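Local coordinates for protein soluble secreted antigen MPT53 (PDB 1LU4) that probably catalyses the oxidation of reduced, unfolded secreted proteins to form disulfide bonds, as a thioredoxin-fold disulfide oxidoreductase, at residues A15-A20 and T82-A87; V28-T33 and A41-L46. All coordinates share one frame; numbering follows the deposited sequence.

In the fold
Both contacts reach the five-stranded mixed sheet of the thioredoxin-like fold, and their centres lie about 15 Å apart. Contact 1 sets strand 16-18, from the small N-terminal hairpin, against strand 82-85 at one edge of the sheet; contact 2 joins strand 27-32, third in the order across the sheet, to helix 37-52. Along the chain, contact 2 is nested within the loop that contact 1 closes. Asn83 OD1 lies 2.9 Å from Trp32 NE1, a probable side-chain hydrogen bond linking strands 82-85 and 27-32, which have strand 57-62 between them. Contact 2 adjoins the probable redox centre: its helix starts within the thioredoxin-type Cys36-Cys39 CxxC sequence, whose cysteines are free thiols here, and Trp30 touches it.

Contact 1. Residues A15-A20 and T82-A87; sequences APFDGA and TNLNDA
The Phe17 ring receives the methyl of Thr82 over one face: CG2 stands 4.0 Å above the ring plane, displaced toward the rim, with CD1 of Phe17 as its closest ring atom. Leu84 comes to the same ring obliquely, its side chain crossing that of Phe17 at about a right angle. Its CD2 methyl makes the closest approach, 3.8 Å from Phe17 CB and 3.9 Å from Phe17 CD2. Phe17 has CG anti to its backbone nitrogen (chi1 177°), which carries the ring across to strand 82-85, although the nearest CA atoms, those of Phe17 and Leu84, are 8.0 Å apart. The two strands therefore meet through side chains, burying a modest 130 Å² in total. Strand 16-18 pairs with strand 8-10 in the N-terminal hairpin, whereas strand 82-85 borders the central thioredoxin-like sheet and pairs with strand 57-62; Val59 of that strand touches both Phe17 and Leu84. Just beyond Phe17, the chain bends in an Asx turn: Asp18 OD1 accepts from Ala20 N at 2.9 Å, with the donor well above the carboxylate plane.

Contact 2. Residues V28-T33 and A41-L46; sequences VLWFWT and AEAPSL
Trp30 extends from strand 27-32 toward helix 37-52 and meets Leu46 from its first side-chain atom onward. Its CB is 4.1 Å from Leu46 CD1, and CG, the next atom out, lies beside the same methyl. The first torsion of Trp30 sets CG beside the carbonyl carbon and aims the indole at the helix, with one face against Leu46. At the ring fusion, CD2 approaches Leu46 CG to 3.6 Å, while CE2 meets Leu46 CD2 at the same separation. Leu46 CG sits 3.7 Å from the six-membered ring centroid and only 15° off the ring normal, the geometry of a CH-pi contact; Trp32 CB lies over the opposite face, nearer the rim. This packing belongs to the beta-alpha-beta unit of strand 27-32, helix 37-52 and strand 57-62 in the thioredoxin-like fold. Within it, the short strand and helix segments run roughly antiparallel, at 154°, with their axes 11.1 Å apart. On the pyrrole side, Trp30 NE1 donates to Glu42 OE1 at 3.0 Å with an N-H...O angle of 153°. The oxygen lies close to the indole plane and is met nearly along its C-O axis, giving the buried N-H a partner on the helix and helping to fix the rotation of the indole. Glu42 OE2 accepts from Met122 N, so both carboxylate oxygens are bonded. At the far end of the indole, Trp30 CH2 rests 4.1 Å from Ala43 CB.

Contact 1. Residues A15-A20 and T82-A87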
ATOM      1  N   ALA A  15      11.776  -2.685 -10.978  1.00 16.98           N
ATOM      2  CA  ALA A  15      10.957  -2.616 -12.187  1.00 16.39           C
ATOM      3  C   ALA A  15      10.202  -1.296 -12.234  1.00 17.19           C
ATOM      4  O   ALA A  15       9.835  -0.725 -11.188  1.00 16.06           O
ATOM      5  CB  ALA A  15       9.997  -3.787 -12.204  1.00 21.41           C
ATOM      6  N   PRO A  16       9.928  -0.767 -13.414  1.00 17.48           N
ATOM      7  CA  PRO A  16       9.025   0.386 -13.459  1.00 16.05           C
ATOM      8  C   PRO A  16       7.609  -0.001 -13.130  1.00 16.38           C
ATOM      9  O   PRO A  16       7.185  -1.139 -13.337  1.00 17.52           O
ATOM     10  CD  PRO A  16      10.416  -1.143 -14.775  1.00 26.98           C
ATOM     11  N   PHE A  17       6.875   0.977 -12.593  1.00 14.21           N
ATOM     12  CA  PHE A  17       5.449   0.760 -12.327  1.00 12.96           C
ATOM     13  C   PHE A  17       4.723   2.048 -12.662  1.00 13.93           C
ATOM     14  O   PHE A  17       5.187   3.143 -12.288  1.00 15.85           O
ATOM     15  CB  PHE A  17       5.234   0.361 -10.875  1.00 12.79           C
ATOM     16  CG  PHE A  17       3.744   0.191 -10.549  1.00 12.33           C
ATOM     17  CD1 PHE A  17       3.130  -1.003 -10.926  1.00 13.44           C
ATOM     18  CD2 PHE A  17       3.031   1.172  -9.927  1.00 13.38           C
ATOM     19  CE1 PHE A  17       1.775  -1.173 -10.641  1.00 15.30           C
ATOM     20  CE2 PHE A  17       1.663   1.003  -9.639  1.00 14.92           C
ATOM     21  CZ  PHE A  17       1.039  -0.169 -10.014  1.00 15.75           C
ATOM     22  N   ASP A  18       3.583   1.961 -13.310  1.00 14.89           N
ATOM     23  CA  ASP A  18       2.780   3.128 -13.684  1.00 16.12           C
ATOM     24  C   ASP A  18       1.480   3.094 -12.917  1.00 13.98           C
ATOM     25  O   ASP A  18       0.676   2.179 -13.128  1.00 15.04           O
ATOM     26  CB  ASP A  18       2.505   3.091 -15.179  1.00 17.47           C
ATOM     27  CG  ASP A  18       1.700   4.248 -15.708  1.00 21.47           C
ATOM     28  OD1 ASP A  18       1.343   5.139 -14.901  1.00 23.48           O
ATOM     29  OD2 ASP A  18       1.442   4.246 -16.928  1.00 28.70           O
ATOM     30  N   GLY A  19       1.295   4.038 -12.019  1.00 13.92           N
ATOM     31  CA  GLY A  19       0.099   4.174 -11.231  1.00 14.77           C
ATOM     32  C   GLY A  19      -1.162   4.298 -12.041  1.00 15.33           C
ATOM     33  O   GLY A  19      -2.261   3.937 -11.586  1.00 15.76           O
ATOM     34  N   ALA A  20      -1.031   4.784 -13.275  1.00 16.65           N
ATOM     35  CA  ALA A  20      -2.231   4.960 -14.092  1.00 17.99           C
ATOM     36  C   ALA A  20      -2.845   3.582 -14.348  1.00 16.94           C
ATOM     37  O   ALA A  20      -4.042   3.536 -14.634  1.00 17.69           O
ATOM     38  CB  ALA A  20      -1.878   5.673 -15.380  1.00 26.32           C
ATOM     39  N   THR A  82       2.801  -5.703  -5.621  1.00  9.07           N
ATOM     40  CA  THR A  82       3.784  -4.668  -5.954  1.00  9.52           C
ATOM     41  C   THR A  82       4.079  -3.817  -4.719  1.00  7.62           C
ATOM     42  O   THR A  82       3.169  -3.365  -4.042  1.00  8.62           O
ATOM     43  CB  THR A  82       3.188  -3.743  -7.039  1.00 10.27           C
ATOM     44  OG1 THR A  82       2.936  -4.530  -8.206  1.00 14.41           O
ATOM     45  CG2 THR A  82       4.170  -2.631  -7.382  1.00 12.65           C
ATOM     46  N   ASN A  83       5.359  -3.570  -4.476  1.00  8.45           N
ATOM     47  CA  ASN A  83       5.788  -2.584  -3.466  1.00  8.36           C
ATOM     48  C   ASN A  83       6.751  -1.633  -4.109  1.00  8.26           C
ATOM     49  O   ASN A  83       7.683  -2.004  -4.821  1.00  9.53           O
ATOM     50  CB  ASN A  83       6.435  -3.290  -2.248  1.00  9.69           C
ATOM     51  CG  ASN A  83       5.368  -3.921  -1.395  1.00  8.50           C
ATOM     52  OD1 ASN A  83       4.743  -3.271  -0.560  1.00  8.71           O
ATOM     53  ND2 ASN A  83       5.136  -5.186  -1.673  1.00  9.93           N
ATOM     54  N   LEU A  84       6.515  -0.344  -3.868  1.00  8.81           N
ATOM     55  CA  LEU A  84       7.230   0.742  -4.514  1.00  8.33           C
ATOM     56  C   LEU A  84       8.275   1.327  -3.562  1.00  8.09           C
ATOM     57  O   LEU A  84       7.998   1.539  -2.387  1.00  8.58           O
ATOM     58  CB  LEU A  84       6.268   1.879  -4.928  1.00  9.53           C
ATOM     59  CG  LEU A  84       5.149   1.354  -5.889  1.00  9.59           C
ATOM     60  CD1 LEU A  84       4.245   2.504  -6.294  1.00 10.96           C
ATOM     61  CD2 LEU A  84       5.708   0.676  -7.128  1.00 10.99           C
ATOM     62  N   ASN A  85       9.460   1.576  -4.104  1.00  8.90           N
ATOM     63  CA  ASN A  85      10.500   2.255  -3.328  1.00  9.84           C
ATOM     64  C   ASN A  85      10.324   3.752  -3.567  1.00  9.45           C
ATOM     65  O   ASN A  85      10.859   4.273  -4.563  1.00 10.16           O
ATOM     66  CB  ASN A  85      11.870   1.777  -3.836  1.00 11.39           C
ATOM     67  CG  ASN A  85      13.004   2.528  -3.152  1.00 12.21           C
ATOM     68  OD1 ASN A  85      12.815   3.243  -2.198  1.00 12.14           O
ATOM     69  ND2 ASN A  85      14.189   2.370  -3.707  1.00 16.53           N
ATOM     70  N   ASP A  86       9.545   4.421  -2.742  1.00  9.95           N
ATOM     71  CA  ASP A  86       9.282   5.844  -2.942  1.00 10.44           C
ATOM     72  C   ASP A  86      10.358   6.600  -2.202  1.00 11.21           C
ATOM     73  O   ASP A  86      10.147   7.229  -1.162  1.00 11.32           O
ATOM     74  CB  ASP A  86       7.904   6.194  -2.390  1.00 11.49           C
ATOM     75  CG  ASP A  86       7.490   7.633  -2.662  1.00 11.54           C
ATOM     76  OD1 ASP A  86       7.893   8.212  -3.662  1.00 14.71           O
ATOM     77  OD2 ASP A  86       6.724   8.186  -1.858  1.00 15.81           O
ATOM     78  N   ALA A  87      11.575   6.522  -2.753  1.00 13.68           N
ATOM     79  CA  ALA A  87      12.760   6.846  -2.000  1.00 14.81           C
ATOM     80  C   ALA A  87      12.728   8.292  -1.532  1.00 14.16           C
ATOM     81  O   ALA A  87      13.253   8.608  -0.467  1.00 19.80           O
ATOM     82  CB  ALA A  87      14.002   6.610  -2.878  1.00 18.25           C
TER

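Contact 2. Residues V28-T33 and A41-L46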
ATOM      1  N   VAL A  28      -5.946  -1.082  -3.528  1.00  9.15           N
ATOM      2  CA  VAL A  28      -5.595  -0.636  -2.175  1.00  8.58           C
ATOM      3  C   VAL A  28      -4.153  -0.139  -2.260  1.00  8.65           C
ATOM      4  O   VAL A  28      -3.258  -0.877  -2.663  1.00  9.46           O
ATOM      5  CB  VAL A  28      -5.724  -1.774  -1.151  1.00 10.03           C
ATOM      6  CG1 VAL A  28      -5.227  -1.311   0.240  1.00 12.20           C
ATOM      7  CG2 VAL A  28      -7.141  -2.330  -1.031  1.00 11.39           C
ATOM      8  N   LEU A  29      -3.948   1.123  -1.798  1.00  7.96           N
ATOM      9  CA  LEU A  29      -2.601   1.607  -1.550  1.00  7.98           C
ATOM     10  C   LEU A  29      -2.307   1.486  -0.062  1.00  8.33           C
ATOM     11  O   LEU A  29      -3.160   1.860   0.770  1.00  9.97           O
ATOM     12  CB  LEU A  29      -2.433   3.078  -1.948  1.00  9.06           C
ATOM     13  CG  LEU A  29      -2.830   3.455  -3.371  1.00 10.01           C
ATOM     14  CD1 LEU A  29      -2.572   4.935  -3.609  1.00 11.76           C
ATOM     15  CD2 LEU A  29      -2.149   2.566  -4.427  1.00 11.36           C
ATOM     16  N   TRP A  30      -1.123   0.997   0.281  1.00  7.95           N
ATOM     17  CA  TRP A  30      -0.728   0.863   1.664  1.00  7.86           C
ATOM     18  C   TRP A  30       0.633   1.508   1.821  1.00  7.71           C
ATOM     19  O   TRP A  30       1.628   1.046   1.258  1.00  8.56           O
ATOM     20  CB  TRP A  30      -0.679  -0.607   2.073  1.00  9.25           C
ATOM     21  CG  TRP A  30      -0.346  -0.868   3.512  1.00  8.24           C
ATOM     22  CD1 TRP A  30      -0.967  -0.369   4.626  1.00  9.35           C
ATOM     23  CD2 TRP A  30       0.667  -1.754   4.025  1.00  8.52           C
ATOM     24  NE1 TRP A  30      -0.410  -0.852   5.777  1.00 10.14           N
ATOM     25  CE2 TRP A  30       0.591  -1.703   5.429  1.00  9.20           C
ATOM     26  CE3 TRP A  30       1.619  -2.571   3.393  1.00  9.41           C
ATOM     27  CZ2 TRP A  30       1.458  -2.460   6.231  1.00 10.79           C
ATOM     28  CZ3 TRP A  30       2.488  -3.330   4.211  1.00 10.76           C
ATOM     29  CH2 TRP A  30       2.374  -3.244   5.597  1.00 11.03           C
ATOM     30  N   PHE A  31       0.659   2.606   2.591  1.00  7.42           N
ATOM     31  CA  PHE A  31       1.906   3.368   2.837  1.00  8.43           C
ATOM     32  C   PHE A  31       2.536   2.873   4.089  1.00  7.52           C
ATOM     33  O   PHE A  31       1.931   2.919   5.187  1.00  9.39           O
ATOM     34  CB  PHE A  31       1.540   4.869   2.985  1.00  8.64           C
ATOM     35  CG  PHE A  31       1.002   5.470   1.707  1.00  8.96           C
ATOM     36  CD1 PHE A  31      -0.347   5.360   1.342  1.00 10.32           C
ATOM     37  CD2 PHE A  31       1.863   6.162   0.838  1.00 10.07           C
ATOM     38  CE1 PHE A  31      -0.799   5.925   0.170  1.00 11.52           C
ATOM     39  CE2 PHE A  31       1.393   6.710  -0.350  1.00 11.00           C
ATOM     40  CZ  PHE A  31       0.058   6.588  -0.715  1.00 11.91           C
ATOM     41  N   TRP A  32       3.759   2.373   3.976  1.00  7.95           N
ATOM     42  CA  TRP A  32       4.434   1.707   5.124  1.00  7.71           C
ATOM     43  C   TRP A  32       5.894   2.095   5.180  1.00  7.17           C
ATOM     44  O   TRP A  32       6.509   2.615   4.245  1.00  7.83           O
ATOM     45  CB  TRP A  32       4.294   0.207   4.927  1.00  8.15           C
ATOM     46  CG  TRP A  32       4.857  -0.478   3.737  1.00  7.51           C
ATOM     47  CD1 TRP A  32       4.208  -0.686   2.559  1.00  7.75           C
ATOM     48  CD2 TRP A  32       6.156  -1.072   3.585  1.00  8.05           C
ATOM     49  NE1 TRP A  32       4.993  -1.370   1.659  1.00  7.99           N
ATOM     50  CE2 TRP A  32       6.195  -1.626   2.279  1.00  7.85           C
ATOM     51  CE3 TRP A  32       7.267  -1.197   4.416  1.00  9.38           C
ATOM     52  CZ2 TRP A  32       7.314  -2.307   1.781  1.00  8.12           C
ATOM     53  CZ3 TRP A  32       8.372  -1.867   3.922  1.00  9.43           C
ATOM     54  CH2 TRP A  32       8.406  -2.404   2.611  1.00  9.19           C
ATOM     55  N   THR A  33       6.473   1.817   6.385  1.00  7.99           N
ATOM     56  CA  THR A  33       7.912   1.832   6.531  1.00  8.39           C
ATOM     57  C   THR A  33       8.304   0.571   7.291  1.00  7.99           C
ATOM     58  O   THR A  33       7.521   0.091   8.106  1.00  8.94           O
ATOM     59  CB  THR A  33       8.400   3.088   7.313  1.00  9.89           C
ATOM     60  OG1 THR A  33       7.984   3.024   8.719  1.00 13.74           O
ATOM     61  CG2 THR A  33       7.987   4.405   6.758  1.00 14.18           C
ATOM     62  N   ALA A  41       2.804  -5.025  12.494  1.00  9.74           N
ATOM     63  CA  ALA A  41       1.602  -5.721  12.969  1.00 10.25           C
ATOM     64  C   ALA A  41       0.613  -5.914  11.858  1.00  9.92           C
ATOM     65  O   ALA A  41      -0.067  -6.947  11.808  1.00 13.26           O
ATOM     66  CB  ALA A  41       1.005  -4.961  14.125  1.00 11.61           C
ATOM     67  N   GLU A  42       0.447  -4.978  10.974  1.00  9.51           N
ATOM     68  CA  GLU A  42      -0.490  -5.081   9.856  1.00  9.79           C
ATOM     69  C   GLU A  42      -0.010  -5.957   8.727  1.00  8.96           C
ATOM     70  O   GLU A  42      -0.862  -6.531   8.011  1.00 10.23           O
ATOM     71  CB  GLU A  42      -0.744  -3.689   9.260  1.00 10.17           C
ATOM     72  CG  GLU A  42      -1.572  -2.808  10.194  1.00 10.65           C
ATOM     73  CD  GLU A  42      -1.866  -1.456   9.620  1.00 10.42           C
ATOM     74  OE1 GLU A  42      -1.325  -1.088   8.576  1.00 13.54           O
ATOM     75  OE2 GLU A  42      -2.701  -0.748  10.278  1.00 12.57           O
ATOM     76  N   ALA A  43       1.284  -6.121   8.522  1.00  8.55           N
ATOM     77  CA  ALA A  43       1.815  -6.776   7.342  1.00  8.60           C
ATOM     78  C   ALA A  43       1.255  -8.197   7.156  1.00  8.75           C
ATOM     79  O   ALA A  43       0.907  -8.523   6.003  1.00  9.11           O
ATOM     80  CB  ALA A  43       3.319  -6.824   7.362  1.00  8.97           C
ATOM     81  N   PRO A  44       1.137  -9.055   8.166  1.00  9.14           N
ATOM     82  CA  PRO A  44       0.551 -10.388   7.910  1.00  9.96           C
ATOM     83  C   PRO A  44      -0.874 -10.316   7.371  1.00  9.58           C
ATOM     84  O   PRO A  44      -1.298 -11.115   6.552  1.00 10.16           O
ATOM     85  CB  PRO A  44       0.585 -11.055   9.293  1.00 11.26           C
ATOM     86  CG  PRO A  44       1.678 -10.344  10.060  1.00 12.55           C
ATOM     87  CD  PRO A  44       1.619  -8.916   9.553  1.00 10.00           C
ATOM     88  N   SER A  45      -1.636  -9.303   7.860  1.00 10.03           N
ATOM     89  CA  SER A  45      -2.989  -9.107   7.376  1.00 10.28           C
ATOM     90  C   SER A  45      -3.011  -8.650   5.948  1.00  9.44           C
ATOM     91  O   SER A  45      -3.850  -9.100   5.153  1.00 10.89           O
ATOM     92  CB  SER A  45      -3.697  -8.069   8.265  1.00 12.78           C
ATOM     93  OG  SER A  45      -3.807  -8.653   9.573  1.00 13.41           O
ATOM     94  N   LEU A  46      -2.148  -7.724   5.544  1.00  9.32           N
ATOM     95  CA  LEU A  46      -2.006  -7.345   4.107  1.00  9.55           C
ATOM     96  C   LEU A  46      -1.707  -8.576   3.294  1.00  8.51           C
ATOM     97  O   LEU A  46      -2.304  -8.786   2.236  1.00  9.23           O
ATOM     98  CB  LEU A  46      -0.874  -6.332   3.863  1.00 10.79           C
ATOM     99  CG  LEU A  46      -1.192  -4.849   3.990  1.00 10.49           C
ATOM    100  CD1 LEU A  46      -2.175  -4.369   2.895  1.00 12.14           C
ATOM    101  CD2 LEU A  46      -1.725  -4.478   5.364  1.00 11.57           C
TER